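Local coordinates for putative nisin-resistance protein (Streptococcus agalactiae 515, PDB 4Y68) that probably acts as a membrane-anchored peptidase of family S41 that recognises the lantibiotic nisin and confers resistance to it, at residues S71-E74 with S75-V79; K128-K131 with R132-S135. One frame throughout, in Å; residues are numbered along the deposited sequence.

Interaction 1: residues S71-E74 with S75-V79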
# COMPACT_ATOMS: atom_id res chain seq x y z
N SER A 71 18.90 20.04 15.16
CA SER A 71 17.97 19.05 15.68
C SER A 71 17.64 18.02 14.62
O SER A 71 17.96 18.22 13.44
CB SER A 71 16.69 19.72 16.19
OG SER A 71 15.86 20.06 15.11
N TYR A 72 17.01 16.92 15.04
CA TYR A 72 16.55 15.87 14.14
C TYR A 72 15.50 16.40 13.19
O TYR A 72 15.53 16.10 12.00
CB TYR A 72 15.98 14.67 14.91
CG TYR A 72 16.99 13.89 15.72
CD1 TYR A 72 18.35 14.05 15.52
CD2 TYR A 72 16.58 12.96 16.67
CE1 TYR A 72 19.27 13.33 16.25
CE2 TYR A 72 17.49 12.23 17.41
CZ TYR A 72 18.84 12.42 17.19
OH TYR A 72 19.75 11.70 17.91
N GLN A 73 14.55 17.15 13.74
CA GLN A 73 13.50 17.78 12.93
C GLN A 73 14.12 18.62 11.81
O GLN A 73 13.65 18.59 10.67
CB GLN A 73 12.61 18.66 13.82
CG GLN A 73 11.50 19.42 13.08
CD GLN A 73 10.65 18.51 12.19
OE1 GLN A 73 10.75 18.57 10.96
NE2 GLN A 73 9.80 17.68 12.81
N GLU A 74 15.17 19.37 12.14
CA GLU A 74 15.87 20.21 11.17
C GLU A 74 16.55 19.33 10.14
O GLU A 74 16.48 19.59 8.94
CB GLU A 74 16.89 21.12 11.87
CG GLU A 74 17.39 22.26 10.98
CD GLU A 74 18.64 23.01 11.50
OE1 GLU A 74 18.92 23.03 12.72
OE2 GLU A 74 19.34 23.60 10.66
N SER A 75 17.19 18.26 10.61
CA SER A 75 17.81 17.31 9.69
C SER A 75 16.81 16.70 8.71
O SER A 75 17.16 16.52 7.54
CB SER A 75 18.50 16.20 10.46
OG SER A 75 19.70 16.67 11.03
N ARG A 76 15.60 16.39 9.17
CA ARG A 76 14.59 15.82 8.27
C ARG A 76 14.22 16.86 7.22
O ARG A 76 14.04 16.52 6.05
CB ARG A 76 13.33 15.34 9.03
CG ARG A 76 13.54 14.12 9.96
CD ARG A 76 12.22 13.49 10.49
NE ARG A 76 11.56 14.31 11.51
CZ ARG A 76 11.90 14.33 12.81
NH1 ARG A 76 12.88 13.56 13.25
NH2 ARG A 76 11.23 15.11 13.66
N ASN A 77 14.11 18.13 7.63
CA ASN A 77 13.83 19.20 6.67
C ASN A 77 14.95 19.31 5.64
O ASN A 77 14.69 19.48 4.46
CB ASN A 77 13.65 20.56 7.35
CG ASN A 77 12.53 20.57 8.38
OD1 ASN A 77 11.68 19.67 8.42
ND2 ASN A 77 12.52 21.60 9.23
N ILE A 78 16.19 19.22 6.10
CA ILE A 78 17.34 19.31 5.21
C ILE A 78 17.44 18.16 4.20
O ILE A 78 17.83 18.39 3.06
CB ILE A 78 18.65 19.40 6.04
CG1 ILE A 78 18.80 20.80 6.64
CG2 ILE A 78 19.86 19.09 5.17
CD1 ILE A 78 19.77 20.88 7.79
N VAL A 79 17.08 16.93 4.57
CA VAL A 79 17.23 15.81 3.60
C VAL A 79 15.99 15.55 2.74
O VAL A 79 15.96 14.62 1.94
CB VAL A 79 17.60 14.50 4.33
CG1 VAL A 79 18.89 14.68 5.15
CG2 VAL A 79 16.46 14.04 5.22

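Interaction 2: residues K128-K131 with R132-S135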
# COMPACT_ATOMS: atom_id res chain seq x y z
N LYS A 128 -2.67 0.85 10.85
CA LYS A 128 -2.30 0.26 12.13
C LYS A 128 -1.45 -0.97 11.91
O LYS A 128 -1.54 -1.62 10.87
CB LYS A 128 -3.55 -0.07 12.94
CG LYS A 128 -3.98 1.12 13.80
CD LYS A 128 -5.40 0.95 14.32
CE LYS A 128 -5.85 2.15 15.15
NZ LYS A 128 -7.31 2.04 15.48
N LEU A 129 -0.58 -1.22 12.89
CA LEU A 129 0.36 -2.35 12.87
C LEU A 129 -0.03 -3.39 13.91
O LEU A 129 0.23 -4.57 13.73
CB LEU A 129 1.80 -1.89 13.16
CG LEU A 129 2.43 -0.87 12.23
CD1 LEU A 129 3.89 -0.64 12.63
CD2 LEU A 129 2.31 -1.40 10.79
N ASP A 130 -0.62 -2.94 15.01
CA ASP A 130 -0.93 -3.82 16.12
C ASP A 130 -1.87 -4.95 15.71
O ASP A 130 -2.83 -4.75 14.97
CB ASP A 130 -1.52 -3.03 17.29
CG ASP A 130 -2.94 -2.68 17.07
OD1 ASP A 130 -3.81 -3.44 17.55
OD2 ASP A 130 -3.19 -1.67 16.38
N LYS A 131 -1.55 -6.14 16.20
CA LYS A 131 -2.20 -7.39 15.79
C LYS A 131 -3.72 -7.38 15.97
O LYS A 131 -4.46 -7.96 15.16
CB LYS A 131 -1.59 -8.53 16.60
CG LYS A 131 -1.85 -9.94 16.13
CD LYS A 131 -1.11 -10.92 17.06
CE LYS A 131 -0.81 -12.27 16.40
NZ LYS A 131 -1.95 -13.22 16.33
N ARG A 132 -4.19 -6.75 17.03
CA ARG A 132 -5.61 -6.77 17.34
C ARG A 132 -6.39 -5.98 16.31
O ARG A 132 -7.37 -6.48 15.76
CB ARG A 132 -5.89 -6.23 18.75
CG ARG A 132 -7.38 -6.23 19.12
CD ARG A 132 -7.65 -5.84 20.59
NE ARG A 132 -7.46 -6.97 21.51
CZ ARG A 132 -6.39 -7.14 22.28
NH1 ARG A 132 -5.40 -6.25 22.26
NH2 ARG A 132 -6.31 -8.19 23.09
N SER A 133 -5.95 -4.76 16.05
CA SER A 133 -6.61 -3.90 15.08
C SER A 133 -6.64 -4.52 13.69
O SER A 133 -7.67 -4.45 13.00
CB SER A 133 -5.91 -2.54 14.99
OG SER A 133 -5.81 -1.91 16.24
N ILE A 134 -5.51 -5.08 13.26
CA ILE A 134 -5.44 -5.55 11.88
C ILE A 134 -6.24 -6.83 11.75
O ILE A 134 -6.75 -7.10 10.68
CB ILE A 134 -3.99 -5.80 11.38
CG1 ILE A 134 -3.35 -6.96 12.11
CG2 ILE A 134 -3.15 -4.52 11.45
CD1 ILE A 134 -1.96 -7.34 11.57
N SER A 135 -6.35 -7.59 12.83
CA SER A 135 -7.17 -8.80 12.83
C SER A 135 -8.69 -8.48 12.88
O SER A 135 -9.52 -9.20 12.30
CB SER A 135 -6.79 -9.71 14.00
OG SER A 135 -5.40 -10.02 13.97
O HOH W 1 -5.02 -12.37 15.56

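Interaction 1: residues S71-E74 with S75-V79
The guanidinium of R76 has one face laid over the backbone of the preceding turn, with Q73 CA 3.8 Å from R76 CZ and Y72 O on the same side, both lying toward the rim rather than over the centre. On that side too, R76 NH1 passes 3.7 Å from Y72 CB; the same nitrogen is hydrogen-bonded to Y35 OH and salt-bridged to D264. The bend at chi3 (-73°) turns the arginine back toward Y72 and Q73, which is how a residue further along the helix comes to cover its beginning. The Y72 ring leads outward from this contact; it stacks with Y35 and its hydroxyl bonds to P30 O.

S71 is the N-cap. Its OG accepts from E74 N at 3.1 Å, with an N-H...O angle of 158°, so a backbone amide of the first turn gains a side-chain acceptor. Behind it run i to i+4 helical bonds: S75 N to S71 O (2.9 Å), R76 N to Y72 O (2.8 Å) and I78 N to E74 O (2.9 Å). The E74 side chain, its CG opposite the backbone N across chi1, carries OE2 to 4.0 Å from I78 CD1, whereas OE1 accepts from K70 N just before the helix.

S75 OG bonds to S32 O and to S69 OG. This end of helix 72-87 packs against two others: S75 and V79 face helix 32-46, and S75, I78 and V79 also touch helix 55-66.

Interaction 2: residues K128-K131 with R132-S135
Between D130, whose psi of 137° is still extended, and K131 the chain turns into helix 131-147, and I134 N donates to D130 O at 3.2 Å as that helix begins. The D130 carboxylate is the N-cap, its CG set between the backbone N and the carbonyl carbon (chi1 78°). OD1 of D130 accepts from S133 N at 2.9 Å, the amide approaching from above the carboxylate plane, while OD2 of D130 takes the hydroxyl S133 OG at 2.6 Å on its syn side. Two bonds from one serine therefore fix the rotation of the carboxylate, and the partial positive charge of the helix start would probably favour its anionic form. K128 runs alongside as an extended chain, bringing its CD to 3.5 Å from S133 OG.

The capped helix is the connection of a beta-alpha-beta crossover, joining strand 118-122 to its parallel neighbour 152-156 in the mixed sheet of the peptidase domain.

One turn on, K131 O accepts from both S135 N (3.0 Å) and S135 OG (2.6 Å), which arrive from opposite faces of the carbonyl plane. The hydroxyl also accepts from a water that makes a weak bond to K131 NZ, an amine whose stronger partner is A203 O. Inward, I134 CG2 lies 3.4 Å from K128 O, itself bonded to N164, and the isoleucine packs on N164 and L204.

In the fold
From the N terminus, helices 32-46 and 55-66 come first, and interaction 1 marks the start of the next one, 72-87, which packs against both. The chain then passes through strand 92-94 and helix 96-103 into the mixed sheet, and interaction 2 starts helix 131-147 beyond strand 118-122. The contacts follow in series, neither enclosing nor crossing the other, and each closes just the first turns of a helix. Their centres lie 30 Å apart and their nearest atoms about 17 Å apart, so they do not touch. Residues 71-79 belong to the N-terminal helical part, residues 128-135 to the S41 peptidase part; the loop between strands 256-261 and 267-276 reaches the helical part at interaction 1.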